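Local atomic coordinates of ethylbenzene dehydrogenase alpha-subunit (Aromatoleum aromaticum, PDB entry 2IVF), a protein that belongs to the molybdopterin oxidoreductase family and binds a molybdenum atom, two molybdopterin-type guanine nucleotide cofactors and an iron/sulfur cluster. Residues I170-I175 with A703-T708; S177-G182 with R718-L723; S162-A167 with L695-E700. All blocks are in the same frame, centred on the assembly; numbering follows the deposited sequence.

Contact 1 (I170-I175 with A703-T708); sequences IADSII and AARGLT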
ATOM      1  N   ILE A 170     -27.092  -7.986 -21.717  1.00 21.54           N
ATOM      2  CA  ILE A 170     -25.802  -7.681 -22.290  1.00 21.25           C
ATOM      3  C   ILE A 170     -25.701  -8.221 -23.711  1.00 20.38           C
ATOM      4  O   ILE A 170     -25.242  -7.517 -24.624  1.00 21.25           O
ATOM      5  CB  ILE A 170     -24.659  -8.245 -21.439  1.00 19.98           C
ATOM      6  CG1 ILE A 170     -24.632  -7.527 -20.088  1.00 21.42           C
ATOM      7  CG2 ILE A 170     -23.346  -8.098 -22.200  1.00 20.75           C
ATOM      8  CD1 ILE A 170     -23.820  -8.240 -18.993  1.00 20.63           C
ATOM      9  N   ALA A 171     -26.122  -9.464 -23.900  1.00 20.62           N
ATOM     10  CA  ALA A 171     -26.051 -10.098 -25.206  1.00 21.08           C
ATOM     11  C   ALA A 171     -26.908  -9.386 -26.218  1.00 21.61           C
ATOM     12  O   ALA A 171     -26.519  -9.198 -27.371  1.00 21.11           O
ATOM     13  CB  ALA A 171     -26.517 -11.531 -25.093  1.00 21.97           C
ATOM     14  N   ASP A 172     -28.115  -9.032 -25.809  1.00 21.61           N
ATOM     15  CA  ASP A 172     -28.972  -8.260 -26.700  1.00 21.81           C
ATOM     16  C   ASP A 172     -28.331  -6.936 -27.103  1.00 21.81           C
ATOM     17  O   ASP A 172     -28.479  -6.514 -28.255  1.00 23.09           O
ATOM     18  CB  ASP A 172     -30.317  -8.001 -26.055  1.00 22.33           C
ATOM     19  CG  ASP A 172     -31.304  -9.123 -26.281  1.00 24.84           C
ATOM     20  OD1 ASP A 172     -31.180  -9.918 -27.246  1.00 23.47           O
ATOM     21  OD2 ASP A 172     -32.230  -9.199 -25.465  1.00 30.31           O
ATOM     22  N   SER A 173     -27.674  -6.251 -26.173  1.00 20.90           N
ATOM     23  CA  SER A 173     -27.058  -4.960 -26.527  1.00 21.95           C
ATOM     24  C   SER A 173     -25.877  -5.164 -27.519  1.00 21.40           C
ATOM     25  O   SER A 173     -25.670  -4.368 -28.452  1.00 19.12           O
ATOM     26  CB  SER A 173     -26.610  -4.208 -25.291  1.00 22.00           C
ATOM     27  OG  SER A 173     -25.403  -4.775 -24.801  1.00 27.37           O
ATOM     28  N   ILE A 174     -25.121  -6.251 -27.325  1.00 21.41           N
ATOM     29  CA  ILE A 174     -24.050  -6.632 -28.267  1.00 21.48           C
ATOM     30  C   ILE A 174     -24.603  -6.889 -29.677  1.00 21.84           C
ATOM     31  O   ILE A 174     -24.111  -6.371 -30.685  1.00 21.93           O
ATOM     32  CB  ILE A 174     -23.256  -7.866 -27.735  1.00 21.61           C
ATOM     33  CG1 ILE A 174     -22.477  -7.498 -26.472  1.00 21.14           C
ATOM     34  CG2 ILE A 174     -22.318  -8.405 -28.789  1.00 22.72           C
ATOM     35  CD1 ILE A 174     -21.824  -8.721 -25.770  1.00 19.05           C
ATOM     36  N   ILE A 175     -25.639  -7.709 -29.731  1.00 21.41           N
ATOM     37  CA  ILE A 175     -26.344  -7.991 -30.955  1.00 22.11           C
ATOM     38  C   ILE A 175     -26.876  -6.720 -31.593  1.00 22.14           C
ATOM     39  O   ILE A 175     -26.653  -6.487 -32.772  1.00 21.23           O
ATOM     40  CB  ILE A 175     -27.493  -8.957 -30.702  1.00 21.62           C
ATOM     41  CG1 ILE A 175     -26.929 -10.320 -30.279  1.00 21.69           C
ATOM     42  CG2 ILE A 175     -28.323  -9.143 -31.943  1.00 21.91           C
ATOM     43  CD1 ILE A 175     -27.951 -11.306 -29.809  1.00 22.17           C
ATOM     44  N   ALA A 703     -30.007 -16.511 -31.916  1.00 24.40           N
ATOM     45  CA  ALA A 703     -30.807 -17.580 -32.539  1.00 24.81           C
ATOM     46  C   ALA A 703     -32.310 -17.311 -32.385  1.00 24.92           C
ATOM     47  O   ALA A 703     -33.076 -17.416 -33.342  1.00 24.75           O
ATOM     48  CB  ALA A 703     -30.425 -18.959 -31.929  1.00 24.52           C
ATOM     49  N   ALA A 704     -32.722 -16.965 -31.169  1.00 25.34           N
ATOM     50  CA  ALA A 704     -34.123 -16.646 -30.879  1.00 25.37           C
ATOM     51  C   ALA A 704     -34.611 -15.452 -31.704  1.00 25.66           C
ATOM     52  O   ALA A 704     -35.783 -15.378 -32.052  1.00 25.19           O
ATOM     53  CB  ALA A 704     -34.297 -16.364 -29.386  1.00 25.52           C
ATOM     54  N   ARG A 705     -33.697 -14.525 -32.002  1.00 26.23           N
ATOM     55  CA  ARG A 705     -33.990 -13.331 -32.791  1.00 26.57           C
ATOM     56  C   ARG A 705     -33.868 -13.572 -34.292  1.00 27.06           C
ATOM     57  O   ARG A 705     -34.118 -12.674 -35.089  1.00 27.32           O
ATOM     58  CB  ARG A 705     -33.100 -12.179 -32.350  1.00 26.37           C
ATOM     59  CG  ARG A 705     -33.456 -11.681 -30.974  1.00 26.31           C
ATOM     60  CD  ARG A 705     -32.471 -10.676 -30.396  1.00 27.11           C
ATOM     61  NE  ARG A 705     -32.419  -9.431 -31.163  1.00 28.50           N
ATOM     62  CZ  ARG A 705     -31.669  -8.378 -30.852  1.00 27.84           C
ATOM     63  NH1 ARG A 705     -30.909  -8.370 -29.774  1.00 28.47           N
ATOM     64  NH2 ARG A 705     -31.699  -7.304 -31.618  1.00 29.32           N
ATOM     65  N   GLY A 706     -33.511 -14.792 -34.673  1.00 27.02           N
ATOM     66  CA  GLY A 706     -33.402 -15.162 -36.076  1.00 27.88           C
ATOM     67  C   GLY A 706     -32.264 -14.484 -36.809  1.00 28.16           C
ATOM     68  O   GLY A 706     -32.350 -14.282 -38.026  1.00 28.27           O
ATOM     69  N   LEU A 707     -31.204 -14.150 -36.074  1.00 28.75           N
ATOM     70  CA  LEU A 707     -30.001 -13.537 -36.615  1.00 29.69           C
ATOM     71  C   LEU A 707     -28.884 -14.596 -36.671  1.00 30.67           C
ATOM     72  O   LEU A 707     -28.834 -15.492 -35.803  1.00 31.46           O
ATOM     73  CB  LEU A 707     -29.571 -12.343 -35.731  1.00 29.43           C
ATOM     74  CG  LEU A 707     -30.600 -11.195 -35.584  1.00 29.45           C
ATOM     75  CD1 LEU A 707     -30.193 -10.159 -34.536  1.00 28.15           C
ATOM     76  CD2 LEU A 707     -30.903 -10.497 -36.938  1.00 27.48           C
ATOM     77  N   THR A 708     -27.992 -14.477 -37.665  1.00 30.85           N
ATOM     78  CA  THR A 708     -26.921 -15.481 -37.884  1.00 31.27           C
ATOM     79  C   THR A 708     -25.486 -14.924 -37.873  1.00 31.30           C
ATOM     80  O   THR A 708     -24.588 -15.528 -37.276  1.00 30.66           O
ATOM     81  CB  THR A 708     -27.125 -16.261 -39.198  1.00 31.88           C
ATOM     82  OG1 THR A 708     -27.189 -15.344 -40.310  1.00 34.35           O
ATOM     83  CG2 THR A 708     -28.424 -17.072 -39.136  1.00 31.25           C
TER
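Arg705 reaches from the end of helix 687-704 across to helix 163-181 and lays its guanidinium beside Asp172 and over Ile175. Its CG stands anti to the carbonyl carbon (chi1 -69°), and after an extended second torsion the chain bends at chi3, which turns NH1 in toward the helix. There Arg705 NH1 donates to Asp172 OD1 at 3.0 Å in a salt bridge. The bond is bent at the hydrogen, and NH1 meets the oxygen from above the carboxylate plane, the two flat groups being turned 70° apart. Arg705 NH1 also makes a weak bond of 3.4 Å to Asp172 O, so one nitrogen serves both the side chain and the backbone of a single residue. The charge has further partners: Arg705 NH2 pairs with Asp176, one helical turn beyond Asp172, while Asp172 OD2 pairs with Arg701.

Ile175 supplies the apolar floor. Ile175 CG2, anti to the backbone N, lies under one guanidinium face, offset toward the rim and 3.5 Å from Arg705 NH1. This methyl also presses against Leu707, with Ile175 CG2 to Leu707 CD1 at 3.4 Å, closer than two methyls normally settle. Between Arg705 and Leu707, Gly706 leaves the helical conformation with positive phi, and the residues before and after it both touch helix 163-181. This is a Schellman motif ending a helix, with the side chains on either side of the glycine set against a neighbouring helix of the molybdopterin oxidoreductase fold.

Contact 2 (S177-G182 with R718-L723); sequences SFEAQG and RRYDEL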
ATOM      1  N   SER A 177     -25.916  -3.656 -31.427  1.00 24.94           N
ATOM      2  CA  SER A 177     -24.858  -2.787 -31.970  1.00 25.46           C
ATOM      3  C   SER A 177     -24.151  -3.420 -33.171  1.00 25.66           C
ATOM      4  O   SER A 177     -23.849  -2.752 -34.169  1.00 25.97           O
ATOM      5  CB  SER A 177     -23.885  -2.432 -30.877  1.00 25.79           C
ATOM      6  OG  SER A 177     -22.805  -1.687 -31.417  1.00 28.45           O
ATOM      7  N   PHE A 178     -23.929  -4.730 -33.101  1.00 26.50           N
ATOM      8  CA  PHE A 178     -23.354  -5.460 -34.234  1.00 26.45           C
ATOM      9  C   PHE A 178     -24.256  -5.396 -35.458  1.00 26.05           C
ATOM     10  O   PHE A 178     -23.772  -5.205 -36.552  1.00 25.36           O
ATOM     11  CB  PHE A 178     -23.077  -6.912 -33.866  1.00 28.08           C
ATOM     12  CG  PHE A 178     -21.875  -7.093 -32.962  1.00 28.55           C
ATOM     13  CD1 PHE A 178     -21.330  -6.016 -32.241  1.00 30.25           C
ATOM     14  CD2 PHE A 178     -21.316  -8.339 -32.811  1.00 30.55           C
ATOM     15  CE1 PHE A 178     -20.240  -6.180 -31.395  1.00 29.82           C
ATOM     16  CE2 PHE A 178     -20.224  -8.531 -31.993  1.00 29.53           C
ATOM     17  CZ  PHE A 178     -19.682  -7.444 -31.258  1.00 32.04           C
ATOM     18  N   GLU A 179     -25.559  -5.549 -35.265  1.00 25.77           N
ATOM     19  CA  GLU A 179     -26.503  -5.420 -36.376  1.00 26.70           C
ATOM     20  C   GLU A 179     -26.516  -4.006 -36.946  1.00 26.39           C
ATOM     21  O   GLU A 179     -26.563  -3.826 -38.153  1.00 27.76           O
ATOM     22  CB  GLU A 179     -27.905  -5.814 -35.920  1.00 26.84           C
ATOM     23  CG  GLU A 179     -28.038  -7.286 -35.624  1.00 27.62           C
ATOM     24  CD  GLU A 179     -27.964  -8.123 -36.876  1.00 30.22           C
ATOM     25  OE1 GLU A 179     -28.713  -7.801 -37.817  1.00 28.42           O
ATOM     26  OE2 GLU A 179     -27.165  -9.092 -36.903  1.00 35.28           O
ATOM     27  N   ALA A 180     -26.496  -3.006 -36.083  1.00 26.32           N
ATOM     28  CA  ALA A 180     -26.510  -1.615 -36.533  1.00 26.92           C
ATOM     29  C   ALA A 180     -25.231  -1.171 -37.280  1.00 27.05           C
ATOM     30  O   ALA A 180     -25.313  -0.436 -38.245  1.00 27.75           O
ATOM     31  CB  ALA A 180     -26.772  -0.678 -35.345  1.00 26.36           C
ATOM     32  N   GLN A 181     -24.070  -1.654 -36.877  1.00 26.86           N
ATOM     33  CA  GLN A 181     -22.810  -1.063 -37.340  1.00 27.22           C
ATOM     34  C   GLN A 181     -21.563  -1.955 -37.309  1.00 27.17           C
ATOM     35  O   GLN A 181     -20.439  -1.448 -37.412  1.00 27.08           O
ATOM     36  CB  GLN A 181     -22.503   0.165 -36.488  1.00 26.63           C
ATOM     37  CG  GLN A 181     -22.186  -0.137 -35.026  1.00 27.39           C
ATOM     38  CD  GLN A 181     -21.786   1.088 -34.266  1.00 26.94           C
ATOM     39  OE1 GLN A 181     -21.474   2.120 -34.863  1.00 31.89           O
ATOM     40  NE2 GLN A 181     -21.775   0.993 -32.925  1.00 27.86           N
ATOM     41  N   GLY A 182     -21.745  -3.263 -37.162  1.00 27.01           N
ATOM     42  CA  GLY A 182     -20.604  -4.170 -37.046  1.00 26.77           C
ATOM     43  C   GLY A 182     -19.921  -4.096 -35.708  1.00 26.33           C
ATOM     44  O   GLY A 182     -20.404  -3.454 -34.765  1.00 26.90           O
ATOM     45  N   ARG A 718     -18.975 -13.011 -39.289  1.00 33.49           N
ATOM     46  CA  ARG A 718     -18.736 -13.972 -38.214  1.00 33.49           C
ATOM     47  C   ARG A 718     -20.063 -14.444 -37.647  1.00 32.98           C
ATOM     48  O   ARG A 718     -21.010 -13.660 -37.525  1.00 33.08           O
ATOM     49  CB  ARG A 718     -17.920 -13.335 -37.103  1.00 34.42           C
ATOM     50  CG  ARG A 718     -16.508 -12.998 -37.508  1.00 35.11           C
ATOM     51  CD  ARG A 718     -15.760 -12.343 -36.419  1.00 35.21           C
ATOM     52  NE  ARG A 718     -14.515 -11.818 -36.964  1.00 36.04           N
ATOM     53  CZ  ARG A 718     -13.386 -11.688 -36.290  1.00 36.15           C
ATOM     54  NH1 ARG A 718     -13.303 -12.019 -34.996  1.00 34.01           N
ATOM     55  NH2 ARG A 718     -12.328 -11.194 -36.917  1.00 38.24           N
ATOM     56  N   ARG A 719     -20.136 -15.723 -37.299  1.00 31.77           N
ATOM     57  CA  ARG A 719     -21.370 -16.278 -36.794  1.00 31.48           C
ATOM     58  C   ARG A 719     -21.522 -16.046 -35.298  1.00 30.55           C
ATOM     59  O   ARG A 719     -20.579 -16.239 -34.519  1.00 29.92           O
ATOM     60  CB  ARG A 719     -21.467 -17.763 -37.108  1.00 31.43           C
ATOM     61  CG  ARG A 719     -21.479 -18.095 -38.571  1.00 31.98           C
ATOM     62  CD  ARG A 719     -21.697 -19.587 -38.785  1.00 32.45           C
ATOM     63  NE  ARG A 719     -22.985 -20.039 -38.255  1.00 33.53           N
ATOM     64  CZ  ARG A 719     -24.096 -20.197 -38.973  1.00 35.43           C
ATOM     65  NH1 ARG A 719     -24.126 -19.957 -40.291  1.00 35.70           N
ATOM     66  NH2 ARG A 719     -25.207 -20.607 -38.370  1.00 34.54           N
ATOM     67  N   TYR A 720     -22.712 -15.606 -34.897  1.00 30.16           N
ATOM     68  CA  TYR A 720     -23.020 -15.465 -33.477  1.00 29.42           C
ATOM     69  C   TYR A 720     -22.982 -16.824 -32.777  1.00 29.03           C
ATOM     70  O   TYR A 720     -22.563 -16.918 -31.614  1.00 28.11           O
ATOM     71  CB  TYR A 720     -24.415 -14.919 -33.246  1.00 28.79           C
ATOM     72  CG  TYR A 720     -24.625 -13.487 -33.625  1.00 28.91           C
ATOM     73  CD1 TYR A 720     -24.127 -12.474 -32.838  1.00 26.47           C
ATOM     74  CD2 TYR A 720     -25.375 -13.155 -34.736  1.00 25.42           C
ATOM     75  CE1 TYR A 720     -24.318 -11.150 -33.166  1.00 27.24           C
ATOM     76  CE2 TYR A 720     -25.603 -11.822 -35.071  1.00 27.23           C
ATOM     77  CZ  TYR A 720     -25.065 -10.827 -34.287  1.00 28.51           C
ATOM     78  OH  TYR A 720     -25.271  -9.502 -34.601  1.00 30.61           O
ATOM     79  N   ASP A 721     -23.455 -17.858 -33.471  1.00 28.15           N
ATOM     80  CA  ASP A 721     -23.638 -19.154 -32.835  1.00 28.07           C
ATOM     81  C   ASP A 721     -22.351 -19.927 -32.595  1.00 27.68           C
ATOM     82  O   ASP A 721     -22.397 -21.001 -31.993  1.00 28.25           O
ATOM     83  CB  ASP A 721     -24.641 -20.029 -33.591  1.00 28.59           C
ATOM     84  CG  ASP A 721     -24.137 -20.497 -34.942  1.00 30.01           C
ATOM     85  OD1 ASP A 721     -22.972 -20.204 -35.310  1.00 31.78           O
ATOM     86  OD2 ASP A 721     -24.943 -21.149 -35.644  1.00 33.54           O
ATOM     87  N   GLU A 722     -21.220 -19.424 -33.072  1.00 26.36           N
ATOM     88  CA  GLU A 722     -19.969 -20.128 -32.830  1.00 26.66           C
ATOM     89  C   GLU A 722     -19.087 -19.433 -31.815  1.00 24.87           C
ATOM     90  O   GLU A 722     -18.049 -19.960 -31.437  1.00 25.37           O
ATOM     91  CB  GLU A 722     -19.237 -20.429 -34.134  1.00 27.11           C
ATOM     92  CG  GLU A 722     -18.658 -19.264 -34.862  1.00 29.17           C
ATOM     93  CD  GLU A 722     -18.424 -19.559 -36.362  1.00 29.39           C
ATOM     94  OE1 GLU A 722     -18.656 -20.701 -36.806  1.00 27.72           O
ATOM     95  OE2 GLU A 722     -18.012 -18.605 -37.067  1.00 36.91           O
ATOM     96  N   LEU A 723     -19.531 -18.284 -31.316  1.00 24.16           N
ATOM     97  CA  LEU A 723     -18.740 -17.534 -30.366  1.00 23.20           C
ATOM     98  C   LEU A 723     -18.434 -18.341 -29.106  1.00 23.01           C
ATOM     99  O   LEU A 723     -17.291 -18.308 -28.627  1.00 21.37           O
ATOM    100  CB  LEU A 723     -19.412 -16.212 -29.951  1.00 22.77           C
ATOM    101  CG  LEU A 723     -19.453 -15.180 -31.072  1.00 21.82           C
ATOM    102  CD1 LEU A 723     -20.391 -14.009 -30.688  1.00 21.49           C
ATOM    103  CD2 LEU A 723     -18.048 -14.703 -31.398  1.00 19.77           C
TER
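Tyr720 points its ring at helix 163-181, so that its hydroxyl lands beside Phe178 and Glu179, two consecutive residues near the helix's C-terminal end. The hydroxyl donates to Glu179, Tyr720 OH to Glu179 OE2 at 3.0 Å, and the oxygen receives it with its anti lone pair, the one turned away from OE1. Glu179 OE2 lies at the edge of the tyrosine ring and in its plane, also 3.6 Å from Tyr720 CE2; the carboxylate itself is twisted 38° against the ring. Glu179 gets there by folding: its chi2 of -70° bends the chain, and Glu179 CG as well as the carboxylate comes close to the phenol oxygen, at 3.7 Å from Tyr720 OH.

The hydroxyl also touches Phe178, whose CB is 3.5 Å from Tyr720 OH. This CB points toward the 718-723 segment, and with CG anti to the carbonyl carbon (chi1 -74°) the phenyl ring is carried alongside the tyrosine. The two rings slant across one another, and their nearest carbons, Phe178 CD2 and Tyr720 CE1, are 4.1 Å apart. Phe710 meets both rings, completing an aromatic cluster. It belongs to the strand 709-711, which pairs with 717-719 in a two-stranded antiparallel hairpin; Tyr720 lies next to strand 717-719 in sequence, and the contact thus docks the hairpin on the helix. Val698 and Ala702 of helix 687-704 also touch the tyrosine, whereas Met210 of helix 197-210 packs against Phe178.

Within the 718-723 segment, Arg719 and Asp721 form a local side-on salt bridge, Arg719 NH2 to Asp721 OD2 at 2.8 Å. Gln181 NE2 donates almost straight to Ser177 OG and is also bonded to Thr599 O.

Contact 3 (S162-A167 with L695-E700); sequences SWDEAA and LKKVGE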
ATOM      1  N   SER A 162     -31.277 -12.034 -12.126  1.00 20.95           N
ATOM      2  CA  SER A 162     -30.591 -13.281 -12.331  1.00 20.52           C
ATOM      3  C   SER A 162     -29.459 -13.067 -13.302  1.00 20.59           C
ATOM      4  O   SER A 162     -29.482 -12.129 -14.111  1.00 19.09           O
ATOM      5  CB  SER A 162     -31.497 -14.368 -12.873  1.00 21.61           C
ATOM      6  OG  SER A 162     -31.994 -14.044 -14.172  1.00 22.51           O
ATOM      7  N   TRP A 163     -28.476 -13.956 -13.243  1.00 20.67           N
ATOM      8  CA  TRP A 163     -27.429 -13.977 -14.257  1.00 21.27           C
ATOM      9  C   TRP A 163     -28.062 -14.128 -15.649  1.00 20.80           C
ATOM     10  O   TRP A 163     -27.611 -13.575 -16.630  1.00 21.30           O
ATOM     11  CB  TRP A 163     -26.470 -15.131 -14.018  1.00 21.23           C
ATOM     12  CG  TRP A 163     -25.369 -14.805 -13.151  1.00 20.75           C
ATOM     13  CD1 TRP A 163     -25.287 -15.024 -11.823  1.00 21.45           C
ATOM     14  CD2 TRP A 163     -24.159 -14.190 -13.542  1.00 21.89           C
ATOM     15  NE1 TRP A 163     -24.090 -14.557 -11.334  1.00 23.42           N
ATOM     16  CE2 TRP A 163     -23.366 -14.057 -12.387  1.00 23.40           C
ATOM     17  CE3 TRP A 163     -23.658 -13.737 -14.765  1.00 22.97           C
ATOM     18  CZ2 TRP A 163     -22.097 -13.498 -12.418  1.00 23.03           C
ATOM     19  CZ3 TRP A 163     -22.396 -13.192 -14.799  1.00 21.48           C
ATOM     20  CH2 TRP A 163     -21.628 -13.069 -13.631  1.00 22.47           C
ATOM     21  N   ASP A 164     -29.108 -14.890 -15.724  1.00 21.31           N
ATOM     22  CA  ASP A 164     -29.778 -15.088 -16.991  1.00 22.75           C
ATOM     23  C   ASP A 164     -30.301 -13.784 -17.584  1.00 22.37           C
ATOM     24  O   ASP A 164     -30.111 -13.503 -18.761  1.00 22.77           O
ATOM     25  CB  ASP A 164     -30.935 -16.028 -16.784  1.00 23.90           C
ATOM     26  CG  ASP A 164     -31.331 -16.703 -18.038  1.00 28.06           C
ATOM     27  OD1 ASP A 164     -30.581 -17.621 -18.430  1.00 31.73           O
ATOM     28  OD2 ASP A 164     -32.375 -16.294 -18.608  1.00 31.22           O
ATOM     29  N   GLU A 165     -30.976 -13.000 -16.765  1.00 22.81           N
ATOM     30  CA  GLU A 165     -31.498 -11.712 -17.219  1.00 23.17           C
ATOM     31  C   GLU A 165     -30.369 -10.780 -17.595  1.00 22.62           C
ATOM     32  O   GLU A 165     -30.388 -10.174 -18.684  1.00 22.38           O
ATOM     33  CB  GLU A 165     -32.360 -11.065 -16.137  1.00 23.56           C
ATOM     34  CG  GLU A 165     -32.669  -9.578 -16.411  1.00 24.98           C
ATOM     35  CD  GLU A 165     -33.829  -9.021 -15.619  1.00 24.27           C
ATOM     36  OE1 GLU A 165     -34.423  -9.748 -14.816  1.00 25.91           O
ATOM     37  OE2 GLU A 165     -34.166  -7.852 -15.835  1.00 29.11           O
ATOM     38  N   ALA A 166     -29.370 -10.691 -16.706  1.00 22.96           N
ATOM     39  CA  ALA A 166     -28.225  -9.759 -16.848  1.00 23.32           C
ATOM     40  C   ALA A 166     -27.357 -10.091 -18.075  1.00 23.94           C
ATOM     41  O   ALA A 166     -27.113  -9.234 -18.932  1.00 24.99           O
ATOM     42  CB  ALA A 166     -27.415  -9.735 -15.574  1.00 21.00           C
ATOM     43  N   ALA A 167     -26.975 -11.356 -18.212  1.00 24.58           N
ATOM     44  CA  ALA A 167     -26.224 -11.793 -19.395  1.00 24.62           C
ATOM     45  C   ALA A 167     -27.053 -11.657 -20.662  1.00 24.89           C
ATOM     46  O   ALA A 167     -26.520 -11.335 -21.722  1.00 25.70           O
ATOM     47  CB  ALA A 167     -25.735 -13.234 -19.213  1.00 24.55           C
ATOM     48  N   LEU A 695     -21.275 -14.950 -23.847  1.00 22.75           N
ATOM     49  CA  LEU A 695     -21.158 -15.447 -25.220  1.00 22.51           C
ATOM     50  C   LEU A 695     -22.190 -16.536 -25.606  1.00 23.06           C
ATOM     51  O   LEU A 695     -22.653 -16.560 -26.730  1.00 21.18           O
ATOM     52  CB  LEU A 695     -19.719 -15.913 -25.498  1.00 22.52           C
ATOM     53  CG  LEU A 695     -18.693 -14.798 -25.474  1.00 21.94           C
ATOM     54  CD1 LEU A 695     -17.306 -15.362 -25.781  1.00 21.50           C
ATOM     55  CD2 LEU A 695     -19.089 -13.666 -26.435  1.00 21.65           C
ATOM     56  N   LYS A 696     -22.542 -17.437 -24.687  1.00 23.44           N
ATOM     57  CA  LYS A 696     -23.576 -18.436 -24.945  1.00 23.34           C
ATOM     58  C   LYS A 696     -24.879 -17.705 -25.211  1.00 22.88           C
ATOM     59  O   LYS A 696     -25.570 -17.954 -26.204  1.00 22.72           O
ATOM     60  CB  LYS A 696     -23.694 -19.346 -23.714  1.00 23.88           C
ATOM     61  CG  LYS A 696     -24.660 -20.537 -23.811  1.00 24.84           C
ATOM     62  CD  LYS A 696     -24.771 -21.250 -22.459  1.00 26.37           C
ATOM     63  CE  LYS A 696     -25.831 -22.367 -22.417  1.00 30.85           C
ATOM     64  NZ  LYS A 696     -27.260 -21.887 -22.112  1.00 35.44           N
ATOM     65  N   LYS A 697     -25.173 -16.736 -24.344  1.00 23.22           N
ATOM     66  CA  LYS A 697     -26.385 -15.912 -24.475  1.00 23.51           C
ATOM     67  C   LYS A 697     -26.416 -15.122 -25.757  1.00 23.13           C
ATOM     68  O   LYS A 697     -27.457 -14.987 -26.351  1.00 23.09           O
ATOM     69  CB  LYS A 697     -26.513 -14.954 -23.302  1.00 24.59           C
ATOM     70  CG  LYS A 697     -26.900 -15.642 -22.013  1.00 26.60           C
ATOM     71  CD  LYS A 697     -28.355 -15.995 -22.003  1.00 31.38           C
ATOM     72  CE  LYS A 697     -28.702 -16.865 -20.818  1.00 33.20           C
ATOM     73  NZ  LYS A 697     -29.895 -17.708 -21.100  1.00 35.39           N
ATOM     74  N   VAL A 698     -25.275 -14.608 -26.190  1.00 22.77           N
ATOM     75  CA  VAL A 698     -25.199 -13.945 -27.479  1.00 22.19           C
ATOM     76  C   VAL A 698     -25.667 -14.894 -28.588  1.00 22.65           C
ATOM     77  O   VAL A 698     -26.509 -14.528 -29.409  1.00 22.44           O
ATOM     78  CB  VAL A 698     -23.789 -13.414 -27.749  1.00 22.21           C
ATOM     79  CG1 VAL A 698     -23.601 -13.068 -29.160  1.00 19.23           C
ATOM     80  CG2 VAL A 698     -23.500 -12.216 -26.846  1.00 21.72           C
ATOM     81  N   GLY A 699     -25.134 -16.111 -28.577  1.00 22.50           N
ATOM     82  CA  GLY A 699     -25.551 -17.141 -29.503  1.00 22.66           C
ATOM     83  C   GLY A 699     -27.034 -17.463 -29.392  1.00 22.87           C
ATOM     84  O   GLY A 699     -27.739 -17.483 -30.394  1.00 21.42           O
ATOM     85  N   GLU A 700     -27.504 -17.707 -28.171  1.00 23.18           N
ATOM     86  CA  GLU A 700     -28.889 -18.141 -27.928  1.00 24.01           C
ATOM     87  C   GLU A 700     -29.868 -17.020 -28.324  1.00 23.68           C
ATOM     88  O   GLU A 700     -30.851 -17.264 -29.014  1.00 22.82           O
ATOM     89  CB  GLU A 700     -29.084 -18.519 -26.451  1.00 24.27           C
ATOM     90  CG  GLU A 700     -28.425 -19.858 -26.040  1.00 26.34           C
ATOM     91  CD  GLU A 700     -28.553 -20.185 -24.549  1.00 28.27           C
ATOM     92  OE1 GLU A 700     -29.089 -19.347 -23.786  1.00 33.91           O
ATOM     93  OE2 GLU A 700     -28.098 -21.285 -24.136  1.00 31.70           O
TER
HETATM   94  O   HOH W   1     -31.412 -15.631 -21.729  1.00 58.73           O
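A salt-bridge network at the partly buried edge of a helix-helix interface joins the first turn of helix 163-181 to helix 687-704, with Lys697 at its centre. Lys697 NZ donates to Asp164 OD1 at 2.8 Å, meeting the oxygen from above the carboxylate plane, and the two side chains cross at about a right angle. Asp164 holds its CG anti to the backbone N (chi1 -157°), which carries the carboxylate out toward the amine. Lys697 NZ also reaches Glu700 OE1, one turn along its own helix, at 3.2 Å, nearly in line with the C-O bond. A water 2.6 Å from Lys697 NZ is its third partner and gives a weak bond back to Asp164 OD2.

The helix start is itself capped: Ser162, in the N-cap position, accepts through OG from Glu165 N at 3.0 Å. Beside the charges the helices come close, Ala167 CA and Lys697 CA being 6.5 Å apart, consistent with the small side chain of Ala167 at this point. Ala167 CB rests on Lys697 CG at 3.9 Å, near the bend at chi2 that swings the rest of the lysine toward Asp164.

In the fold
All three contacts draw on helix 163-181, meeting it near its start (contact 3), middle (contact 1) and end (contact 2). Contacts 1 and 3 share helix 687-704 as well, and between them Ala171 and Ile175 pack on Val698. Both are partly buried and rely on charge: a lysine network with water in contact 3, an arginine-aspartate salt bridge backed by an isoleucine in contact 1. Contact 2 is the buried one, aromatic with a single hydroxyl-carboxylate bond. It adjoins contact 1 directly, Thr708 O probably bonding Tyr720 N, while Val698 of contact 3 packs against Leu723. Contacts 1 and 2 have centres about 8 Å apart.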